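Local coordinates for protein bile salt hydrolase/transferase (Clostridium perfringens, PDB 2RLC) that hydrolyses the amide bond of glycine- and taurine-conjugated bile salts and can also join bile acids to amines, at residues 25-30 against 54-59. Sequence-based numbering, arbitrary orientation.
Sequences FNQSII and LGMGTI. With CHD (cholic acid), chain D.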
loop_
_atom_site.group_PDB
_atom_site.type_symbol
_atom_site.label_atom_id
_atom_site.label_comp_id
_atom_site.label_asym_id
_atom_site.label_seq_id
_atom_site.Cartn_x
_atom_site.Cartn_y
_atom_site.Cartn_z
ATOM N N PHE A 25 5.063 33.755 -2.826
ATOM C CA PHE A 25 5.524 34.412 -4.048
ATOM C C PHE A 25 4.977 35.834 -4.198
ATOM O O PHE A 25 4.780 36.323 -5.311
ATOM C CB PHE A 25 5.320 33.541 -5.308
ATOM C CG PHE A 25 3.889 33.147 -5.589
ATOM C CD1 PHE A 25 3.303 32.072 -4.927
ATOM C CD2 PHE A 25 3.151 33.808 -6.567
ATOM C CE1 PHE A 25 1.990 31.683 -5.204
ATOM C CE2 PHE A 25 1.838 33.429 -6.854
ATOM C CZ PHE A 25 1.257 32.362 -6.169
ATOM N N ASN A 26 4.774 36.497 -3.056
ATOM C CA ASN A 26 4.169 37.835 -2.990
ATOM C C ASN A 26 2.862 37.896 -3.776
ATOM O O ASN A 26 2.618 38.829 -4.543
ATOM C CB ASN A 26 5.144 38.922 -3.470
ATOM C CG ASN A 26 6.337 39.097 -2.546
ATOM O OD1 ASN A 26 6.288 38.744 -1.366
ATOM N ND2 ASN A 26 7.420 39.650 -3.082
ATOM N N GLN A 27 2.027 36.880 -3.579
ATOM C CA GLN A 27 0.812 36.735 -4.366
ATOM C C GLN A 27 -0.284 37.709 -3.964
ATOM O O GLN A 27 -0.378 38.131 -2.808
ATOM C CB GLN A 27 0.284 35.295 -4.328
ATOM C CG GLN A 27 -0.012 34.745 -2.942
ATOM C CD GLN A 27 1.124 33.914 -2.379
ATOM O OE1 GLN A 27 2.288 34.320 -2.408
ATOM N NE2 GLN A 27 0.787 32.739 -1.856
ATOM N N SER A 28 -1.090 38.068 -4.955
ATOM C CA SER A 28 -2.326 38.804 -4.758
ATOM C C SER A 28 -3.287 38.343 -5.843
ATOM O O SER A 28 -2.876 37.713 -6.820
ATOM C CB SER A 28 -2.086 40.316 -4.860
ATOM O OG SER A 28 -1.624 40.680 -6.151
ATOM N N ILE A 29 -4.568 38.635 -5.662
ATOM C CA ILE A 29 -5.552 38.380 -6.703
ATOM C C ILE A 29 -5.472 39.566 -7.655
ATOM O O ILE A 29 -5.601 40.716 -7.234
ATOM C CB ILE A 29 -6.979 38.183 -6.129
ATOM C CG1 ILE A 29 -7.025 36.973 -5.183
ATOM C CG2 ILE A 29 -7.986 37.969 -7.253
ATOM C CD1 ILE A 29 -6.455 37.223 -3.789
ATOM N N ILE A 30 -5.217 39.282 -8.928
ATOM C CA ILE A 30 -4.963 40.330 -9.913
ATOM C C ILE A 30 -6.050 40.359 -10.981
ATOM O O ILE A 30 -6.340 39.342 -11.614
ATOM C CB ILE A 30 -3.569 40.167 -10.579
ATOM C CG1 ILE A 30 -2.458 40.192 -9.523
ATOM C CG2 ILE A 30 -3.339 41.252 -11.640
ATOM C CD1 ILE A 30 -1.108 39.722 -10.025
ATOM N N LEU A 54 -8.710 37.548 -14.617
ATOM C CA LEU A 54 -8.737 37.539 -13.152
ATOM C C LEU A 54 -8.130 36.250 -12.615
ATOM O O LEU A 54 -8.535 35.158 -13.010
ATOM C CB LEU A 54 -10.170 37.698 -12.630
ATOM C CG LEU A 54 -10.397 37.622 -11.111
ATOM C CD1 LEU A 54 -9.780 38.821 -10.404
ATOM C CD2 LEU A 54 -11.879 37.511 -10.778
ATOM N N GLY A 55 -7.159 36.381 -11.717
ATOM C CA GLY A 55 -6.531 35.207 -11.114
ATOM C C GLY A 55 -5.511 35.515 -10.038
ATOM O O GLY A 55 -5.311 36.674 -9.665
HETATM N N MSE A 56 -4.872 34.464 -9.536
HETATM C CA MSE A 56 -3.797 34.605 -8.568
HETATM C C MSE A 56 -2.467 34.729 -9.288
HETATM O O MSE A 56 -2.131 33.914 -10.145
HETATM C CB MSE A 56 -3.754 33.408 -7.617
HETATM C CG MSE A 56 -2.808 33.595 -6.439
HETATM SE SE MSE A 56 -3.599 34.709 -5.061
HETATM C CE MSE A 56 -4.807 33.383 -4.272
ATOM N N GLY A 57 -1.709 35.754 -8.927
ATOM C CA GLY A 57 -0.389 35.955 -9.494
ATOM C C GLY A 57 0.415 36.931 -8.667
ATOM O O GLY A 57 0.087 37.201 -7.509
ATOM N N THR A 58 1.470 37.460 -9.272
ATOM C CA THR A 58 2.295 38.466 -8.624
ATOM C C THR A 58 2.746 39.510 -9.637
ATOM O O THR A 58 2.819 39.239 -10.840
ATOM C CB THR A 58 3.504 37.834 -7.880
ATOM O OG1 THR A 58 4.206 38.847 -7.149
ATOM C CG2 THR A 58 4.464 37.134 -8.846
ATOM N N ILE A 59 3.013 40.712 -9.139
ATOM C CA ILE A 59 3.527 41.788 -9.968
ATOM C C ILE A 59 5.042 41.841 -9.776
ATOM O O ILE A 59 5.539 42.248 -8.721
ATOM C CB ILE A 59 2.837 43.135 -9.648
ATOM C CG1 ILE A 59 1.349 43.063 -10.005
ATOM C CG2 ILE A 59 3.499 44.281 -10.404
ATOM C CD1 ILE A 59 0.516 44.196 -9.449
HETATM C C1 CHD D . 9.414 35.074 -8.996
HETATM C C2 CHD D . 10.453 34.026 -8.593
HETATM C C3 CHD D . 11.548 33.904 -9.644
HETATM O O3 CHD D . 12.411 32.818 -9.294
HETATM C C4 CHD D . 10.947 33.635 -11.022
HETATM C C5 CHD D . 9.821 34.605 -11.424
HETATM C C6 CHD D . 9.242 34.182 -12.783
HETATM C C7 CHD D . 8.268 32.997 -12.726
HETATM O O7 CHD D . 9.021 31.780 -12.614
HETATM C C8 CHD D . 7.219 33.113 -11.603
HETATM C C9 CHD D . 7.837 33.539 -10.252
HETATM C C10 CHD D . 8.734 34.794 -10.344
HETATM C C11 CHD D . 6.782 33.595 -9.126
HETATM C C12 CHD D . 5.959 32.304 -8.999
HETATM O O12 CHD D . 6.788 31.256 -8.473
HETATM C C13 CHD D . 5.325 31.891 -10.340
HETATM C C14 CHD D . 6.454 31.802 -11.366
HETATM C C15 CHD D . 5.884 31.052 -12.577
HETATM C C16 CHD D . 4.801 30.154 -11.943
HETATM C C17 CHD D . 4.827 30.444 -10.430
HETATM C C18 CHD D . 4.227 32.890 -10.737
HETATM C C19 CHD D . 7.921 36.051 -10.657
HETATM C C20 CHD D . 3.509 30.053 -9.726
HETATM C C21 CHD D . 3.537 30.264 -8.212
HETATM C C22 CHD D . 3.078 28.614 -10.031
HETATM C C23 CHD D . 4.167 27.577 -9.732
HETATM O O25 CHD D . 4.478 25.716 -8.303
HETATM C C24 CHD D . 3.646 26.414 -8.926
HETATM O O26 CHD D . 2.416 26.188 -8.908
#
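Gly55 O receives Ile30 N at 2.7 Å in an almost straight bond and also meets the CA-H of Ile29, a pairing of strong and weak donors that antiparallel strands commonly give one carbonyl. Gly57 O repeats it at the next hydrogen-bonded pair, taking Ser28 N at 2.9 Å and lying 3.3 Å from Gln27 CA. The bonds Gly57 N to Ser28 O and Gly55 N to Ile30 O complete two hydrogen-bonded pairs around the non-hydrogen-bonded pair Ile29–Met56. Because Gly57 has no side chain, Ile30 CD1 can lie 3.5 Å from Gly57 C, where it also touches Ile59 CG1. On the other face, chi1 (-170°) and the bend at chi2 (79°) of selenomethionine Met56 bring SE against Ile29 CD1 and Gln27 CB; Tyr290 of strand 287-292 packs on both Met56 and Ile29. Beyond the paired residues, Thr58 OG1 faces the carbonyl oxygens of both Phe25 and Asn26, 3.2 Å from Phe25 O and 3.1 Å from Asn26 O. The Phe25 ring has Gln27 CB over one face, toward its rim, and cholate C21 centred over the other, 3.5 Å above the plane, while Thr58 CG2 meets its edge. Backbone pairing thus holds residues 28-30 to strand 53-60, and the preceding residues present an apolar aromatic face to the side-chain methyl of cholate, consistent with a pocket that accepts the apolar part of a bile acid.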